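Local coordinates for 1,4-dihydroxy-6-naphtoate synthase (Archaeoglobus fulgidus, PDB 1ZBM), which probably converts cyclic dehypoxanthine futalosine into 1,4-dihydroxy-6-naphthoate, with release of dihydroxyacetone, in menaquinone biosynthesis, at residues A[13-18]-A[48-53]; A[92-97]-A[156-161]. All coordinates share one frame; numbering follows the deposited sequence.

How the contacts relate
From the N terminus, strand 11-16 is laid down first, inside one five-stranded mixed sheet, between strands 39-44 and 61-65, and contact 1 closes a short loop when helix 47-53 returns over it. Strand 92-95 follows in a second five-stranded sheet, and contact 2 closes a wider loop when segment 156-161 comes back to it. The two loops follow in series, neither nesting nor crossing, and their centres lie about 26 Å apart. Each packs a crossover connection onto the strand it passes over: helix 47-53 between strands 39-44 and 61-65, and the loop between strands 147-150 and 164-168. The two sheets fit the two-domain type 2 periplasmic-binding-protein fold, in keeping with the family's clan.

Contact 1. Residues A[13-18]-A[48-53]; sequences RVAHTP and ETLNRK
Leu-50 reaches down from helix 47-53 onto strand 11-16, and its two methyls carry the apolar contact. CD2 meets the methyl of Ala-15, CD2 to CB 3.9 Å. CD1 lies against the backbone at the next residue, 3.8 Å from His-16 CA, and comes within 4.3 Å of Thr-17 CG2 at its margin. With CG opposite the carbonyl carbon (chi1 -58°) and chi2 extended, the two branches touch down in turn along the strand. His-16 turns its side chain to the other face of the sheet, where the ring stacks on Phe-26 and ND1 bonds Asp-22.

The polar bonds stay within the helix or run to other parts of the chain. Asn-51 ND2 donates to Glu-48 OE1 over 3.1 Å, nearly straight at 168°, arriving on the syn side of the carboxylate but 31° out of its plane. Asn-51 OD1 takes the amide of Ser-65 and Glu-48 OE2 that of Tyr-112, which fixes both groups.

The helix belongs to a beta-alpha-beta crossover from strand 39-44 to strand 61-65, passing over the strand between them. Its seating on that strand therefore rests on buried van der Waals packing, while directional bonds orient its polar side chains toward neighbouring elements.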
loop_
_atom_site.group_PDB
_atom_site.type_symbol
_atom_site.label_atom_id
_atom_site.label_comp_id
_atom_site.label_asym_id
_atom_site.label_seq_id
_atom_site.Cartn_x
_atom_site.Cartn_y
_atom_site.Cartn_z
ATOM N N ARG A 13 0.076 -18.990 -5.480
ATOM C CA ARG A 13 0.880 -17.834 -5.874
ATOM C C ARG A 13 0.578 -16.664 -4.954
ATOM O O ARG A 13 -0.578 -16.317 -4.725
ATOM C CB ARG A 13 0.613 -17.459 -7.342
ATOM C CG ARG A 13 1.118 -18.511 -8.326
ATOM C CD ARG A 13 1.082 -18.012 -9.763
ATOM N NE ARG A 13 -0.271 -17.791 -10.256
ATOM C CZ ARG A 13 -0.549 -17.306 -11.463
ATOM N NH1 ARG A 13 -1.810 -17.129 -11.845
ATOM N NH2 ARG A 13 0.440 -16.991 -12.288
ATOM N N VAL A 14 1.637 -16.083 -4.405
ATOM C CA VAL A 14 1.523 -14.955 -3.492
ATOM C C VAL A 14 2.246 -13.775 -4.118
ATOM O O VAL A 14 3.469 -13.790 -4.291
ATOM C CB VAL A 14 2.137 -15.306 -2.108
ATOM C CG1 VAL A 14 1.977 -14.140 -1.136
ATOM C CG2 VAL A 14 1.450 -16.548 -1.554
ATOM N N ALA A 15 1.467 -12.765 -4.479
ATOM C CA ALA A 15 1.995 -11.580 -5.118
ATOM C C ALA A 15 2.032 -10.380 -4.200
ATOM O O ALA A 15 1.084 -10.096 -3.460
ATOM C CB ALA A 15 1.167 -11.247 -6.363
ATOM N N HIS A 16 3.154 -9.684 -4.258
ATOM C CA HIS A 16 3.350 -8.488 -3.484
ATOM C C HIS A 16 4.253 -7.531 -4.256
ATOM O O HIS A 16 4.611 -7.800 -5.410
ATOM C CB HIS A 16 3.884 -8.798 -2.076
ATOM C CG HIS A 16 4.881 -9.911 -2.016
ATOM N ND1 HIS A 16 6.202 -9.703 -1.672
ATOM C CD2 HIS A 16 4.737 -11.245 -2.171
ATOM C CE1 HIS A 16 6.822 -10.866 -1.617
ATOM N NE2 HIS A 16 5.959 -11.819 -1.915
ATOM N N THR A 17 4.621 -6.428 -3.618
ATOM C CA THR A 17 5.379 -5.371 -4.275
ATOM C C THR A 17 6.869 -5.185 -4.034
ATOM O O THR A 17 7.393 -5.540 -2.982
ATOM C CB THR A 17 4.706 -4.027 -3.982
ATOM O OG1 THR A 17 4.754 -3.764 -2.568
ATOM C CG2 THR A 17 3.262 -4.064 -4.437
ATOM N N PRO A 18 7.570 -4.598 -5.023
ATOM C CA PRO A 18 9.013 -4.342 -4.943
ATOM C C PRO A 18 9.256 -3.112 -4.074
ATOM O O PRO A 18 9.779 -2.107 -4.545
ATOM C CB PRO A 18 9.416 -4.088 -6.400
ATOM C CG PRO A 18 8.198 -4.498 -7.224
ATOM C CD PRO A 18 7.046 -4.181 -6.334
ATOM N N GLU A 48 0.108 -1.055 -8.676
ATOM C CA GLU A 48 -0.944 -0.763 -9.638
ATOM C C GLU A 48 -1.125 -1.967 -10.562
ATOM O O GLU A 48 -2.240 -2.267 -10.979
ATOM C CB GLU A 48 -0.623 0.506 -10.430
ATOM C CG GLU A 48 -1.778 1.011 -11.301
ATOM C CD GLU A 48 -3.087 1.216 -10.537
ATOM O OE1 GLU A 48 -3.106 1.079 -9.291
ATOM O OE2 GLU A 48 -4.110 1.526 -11.191
ATOM N N THR A 49 -0.032 -2.669 -10.861
ATOM C CA THR A 49 -0.103 -3.859 -11.715
ATOM C C THR A 49 -0.963 -4.935 -11.036
ATOM O O THR A 49 -1.751 -5.625 -11.694
ATOM C CB THR A 49 1.306 -4.440 -11.989
ATOM O OG1 THR A 49 2.091 -3.477 -12.705
ATOM C CG2 THR A 49 1.217 -5.731 -12.814
ATOM N N LEU A 50 -0.814 -5.068 -9.717
ATOM C CA LEU A 50 -1.589 -6.046 -8.956
ATOM C C LEU A 50 -3.059 -5.621 -8.815
ATOM O O LEU A 50 -3.957 -6.462 -8.808
ATOM C CB LEU A 50 -0.974 -6.274 -7.560
ATOM C CG LEU A 50 0.481 -6.751 -7.471
ATOM C CD1 LEU A 50 0.819 -7.177 -6.034
ATOM C CD2 LEU A 50 0.682 -7.927 -8.416
ATOM N N ASN A 51 -3.308 -4.322 -8.698
ATOM C CA ASN A 51 -4.681 -3.841 -8.578
ATOM C C ASN A 51 -5.430 -4.179 -9.856
ATOM O O ASN A 51 -6.590 -4.551 -9.808
ATOM C CB ASN A 51 -4.733 -2.327 -8.358
ATOM C CG ASN A 51 -4.315 -1.924 -6.963
ATOM O OD1 ASN A 51 -4.447 -2.704 -6.018
ATOM N ND2 ASN A 51 -3.832 -0.694 -6.817
ATOM N N ARG A 52 -4.762 -4.046 -10.996
ATOM C CA ARG A 52 -5.388 -4.344 -12.271
ATOM C C ARG A 52 -5.516 -5.841 -12.527
ATOM O O ARG A 52 -6.585 -6.314 -12.898
ATOM C CB ARG A 52 -4.615 -3.654 -13.401
ATOM C CG ARG A 52 -4.844 -2.142 -13.448
ATOM C CD ARG A 52 -4.004 -1.456 -14.514
ATOM N NE ARG A 52 -4.410 -0.050 -14.709
ATOM C CZ ARG A 52 -5.491 0.336 -15.389
ATOM N NH1 ARG A 52 -6.281 -0.570 -15.948
ATOM N NH2 ARG A 52 -5.782 1.622 -15.513
ATOM N N LYS A 53 -4.444 -6.597 -12.314
ATOM C CA LYS A 53 -4.495 -8.042 -12.535
ATOM C C LYS A 53 -5.491 -8.716 -11.599
ATOM O O LYS A 53 -5.947 -9.826 -11.863
ATOM C CB LYS A 53 -3.118 -8.670 -12.335
ATOM C CG LYS A 53 -2.135 -8.370 -13.440
ATOM C CD LYS A 53 -0.937 -9.273 -13.297
ATOM C CE LYS A 53 -0.138 -9.341 -14.580
ATOM N NZ LYS A 53 0.976 -10.326 -14.433
#

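Contact 2. Residues A[92-97]-A[156-161]; sequences VVVAKS and ITYADY
Asp-160 OD2 is gripped twice, by Thr-157 OG1 and by a salt bridge to Arg-233 of helix 231-241, at the turn that carries Tyr-158 to strand 92-95. The hydroxyl of Thr-157 donates over 2.7 Å to Asp-160 OD2, from above the carboxylate plane, 42° out of it. Two backbone bonds, Asp-160 N to Thr-157 O (2.9 Å) and Tyr-161 N to Tyr-158 O (3.0 Å), wind the same residues into a short 3-10 turn.

Tyr-158 makes the contact itself. Its CG sits between the backbone N and the carbonyl carbon (chi1 67°), which brings the ring against Val-92 and Val-94, alternate residues on one face of the strand. Val-94 extends CG2 opposite its own backbone N to lie 4.2 Å from Tyr-158 CB and equally near CD1. On the same side of the ring plane, but nearer the other ortho carbon, Val-92 CG2 comes to 4.4 Å from Tyr-158 CD2. Both methyls approach the ring obliquely, and the spacing is that of relaxed apolar packing.

Strand 92-95 runs antiparallel between strands 147-150 and 164-168, and the loop holding Tyr-158 crosses over it to join those two neighbours. The tyrosine accordingly also touches Leu-150 on one of them and Cys-165 on the other. The same loop contains His-152, the predicted proton acceptor, whose side chain is about 10 Å from that of Val-92.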
loop_
_atom_site.group_PDB
_atom_site.type_symbol
_atom_site.label_atom_id
_atom_site.label_comp_id
_atom_site.label_asym_id
_atom_site.label_seq_id
_atom_site.Cartn_x
_atom_site.Cartn_y
_atom_site.Cartn_z
ATOM N N VAL A 92 1.070 11.895 0.160
ATOM C CA VAL A 92 0.985 13.338 0.080
ATOM C C VAL A 92 1.162 13.798 -1.350
ATOM O O VAL A 92 1.571 13.031 -2.216
ATOM C CB VAL A 92 2.074 13.998 0.945
ATOM C CG1 VAL A 92 1.843 13.690 2.426
ATOM C CG2 VAL A 92 3.444 13.494 0.513
ATOM N N VAL A 93 0.828 15.055 -1.595
ATOM C CA VAL A 93 1.003 15.634 -2.907
ATOM C C VAL A 93 2.081 16.692 -2.667
ATOM O O VAL A 93 1.993 17.476 -1.723
ATOM C CB VAL A 93 -0.310 16.260 -3.414
ATOM C CG1 VAL A 93 -0.066 17.021 -4.706
ATOM C CG2 VAL A 93 -1.339 15.158 -3.643
ATOM N N VAL A 94 3.119 16.678 -3.493
ATOM C CA VAL A 94 4.220 17.614 -3.342
ATOM C C VAL A 94 4.380 18.499 -4.571
ATOM O O VAL A 94 3.957 18.125 -5.670
ATOM C CB VAL A 94 5.548 16.868 -3.123
ATOM C CG1 VAL A 94 5.955 16.148 -4.411
ATOM C CG2 VAL A 94 6.619 17.839 -2.707
ATOM N N ALA A 95 5.010 19.660 -4.384
ATOM C CA ALA A 95 5.234 20.611 -5.478
ATOM C C ALA A 95 6.478 21.467 -5.229
ATOM O O ALA A 95 6.989 21.507 -4.117
ATOM C CB ALA A 95 4.009 21.504 -5.654
ATOM N N LYS A 96 6.971 22.146 -6.262
ATOM C CA LYS A 96 8.166 22.962 -6.097
ATOM C C LYS A 96 7.906 24.145 -5.159
ATOM O O LYS A 96 8.830 24.673 -4.536
ATOM C CB LYS A 96 8.679 23.433 -7.461
ATOM C CG LYS A 96 8.923 22.278 -8.432
ATOM C CD LYS A 96 9.528 22.732 -9.761
ATOM C CE LYS A 96 10.955 23.230 -9.575
ATOM N NZ LYS A 96 11.646 23.474 -10.864
ATOM N N SER A 97 6.642 24.546 -5.047
ATOM C CA SER A 97 6.251 25.641 -4.159
ATOM C C SER A 97 4.789 25.450 -3.748
ATOM O O SER A 97 4.120 24.534 -4.224
ATOM C CB SER A 97 6.415 26.991 -4.860
ATOM O OG SER A 97 5.428 27.179 -5.861
ATOM N N ILE A 156 8.391 10.552 2.799
ATOM C CA ILE A 156 9.314 10.926 3.873
ATOM C C ILE A 156 10.683 11.337 3.352
ATOM O O ILE A 156 11.632 11.431 4.130
ATOM C CB ILE A 156 9.560 9.775 4.882
ATOM C CG1 ILE A 156 10.337 8.646 4.192
ATOM C CG2 ILE A 156 8.224 9.297 5.473
ATOM C CD1 ILE A 156 10.735 7.519 5.120
ATOM N N THR A 157 10.785 11.568 2.046
ATOM C CA THR A 157 12.051 11.958 1.440
ATOM C C THR A 157 11.961 13.158 0.501
ATOM O O THR A 157 12.987 13.710 0.096
ATOM C CB THR A 157 12.661 10.803 0.633
ATOM O OG1 THR A 157 14.001 11.144 0.256
ATOM C CG2 THR A 157 11.857 10.542 -0.630
ATOM N N TYR A 158 10.742 13.570 0.163
ATOM C CA TYR A 158 10.544 14.686 -0.755
ATOM C C TYR A 158 11.348 15.939 -0.408
ATOM O O TYR A 158 11.783 16.672 -1.301
ATOM C CB TYR A 158 9.039 15.008 -0.870
ATOM C CG TYR A 158 8.407 15.567 0.388
ATOM C CD1 TYR A 158 8.663 16.868 0.795
ATOM C CD2 TYR A 158 7.565 14.791 1.181
ATOM C CE1 TYR A 158 8.103 17.387 1.956
ATOM C CE2 TYR A 158 6.995 15.303 2.356
ATOM C CZ TYR A 158 7.276 16.605 2.732
ATOM O OH TYR A 158 6.755 17.128 3.894
ATOM N N ALA A 159 11.563 16.180 0.881
ATOM C CA ALA A 159 12.325 17.356 1.315
ATOM C C ALA A 159 13.770 17.374 0.798
ATOM O O ALA A 159 14.361 18.445 0.649
ATOM C CB ALA A 159 12.318 17.449 2.849
ATOM N N ASP A 160 14.328 16.197 0.520
ATOM C CA ASP A 160 15.703 16.108 0.017
ATOM C C ASP A 160 15.834 16.707 -1.386
ATOM O O ASP A 160 16.940 17.016 -1.832
ATOM C CB ASP A 160 16.193 14.654 -0.059
ATOM C CG ASP A 160 16.109 13.919 1.268
ATOM O OD1 ASP A 160 16.195 14.559 2.336
ATOM O OD2 ASP A 160 15.979 12.681 1.232
ATOM N N TYR A 161 14.709 16.852 -2.082
ATOM C CA TYR A 161 14.707 17.392 -3.439
ATOM C C TYR A 161 14.247 18.836 -3.414
ATOM O O TYR A 161 13.916 19.407 -4.452
ATOM C CB TYR A 161 13.754 16.590 -4.321
ATOM C CG TYR A 161 13.979 15.105 -4.263
ATOM C CD1 TYR A 161 15.041 14.515 -4.937
ATOM C CD2 TYR A 161 13.119 14.286 -3.537
ATOM C CE1 TYR A 161 15.239 13.146 -4.898
ATOM C CE2 TYR A 161 13.305 12.915 -3.486
ATOM C CZ TYR A 161 14.367 12.348 -4.173
ATOM O OH TYR A 161 14.544 10.982 -4.162
#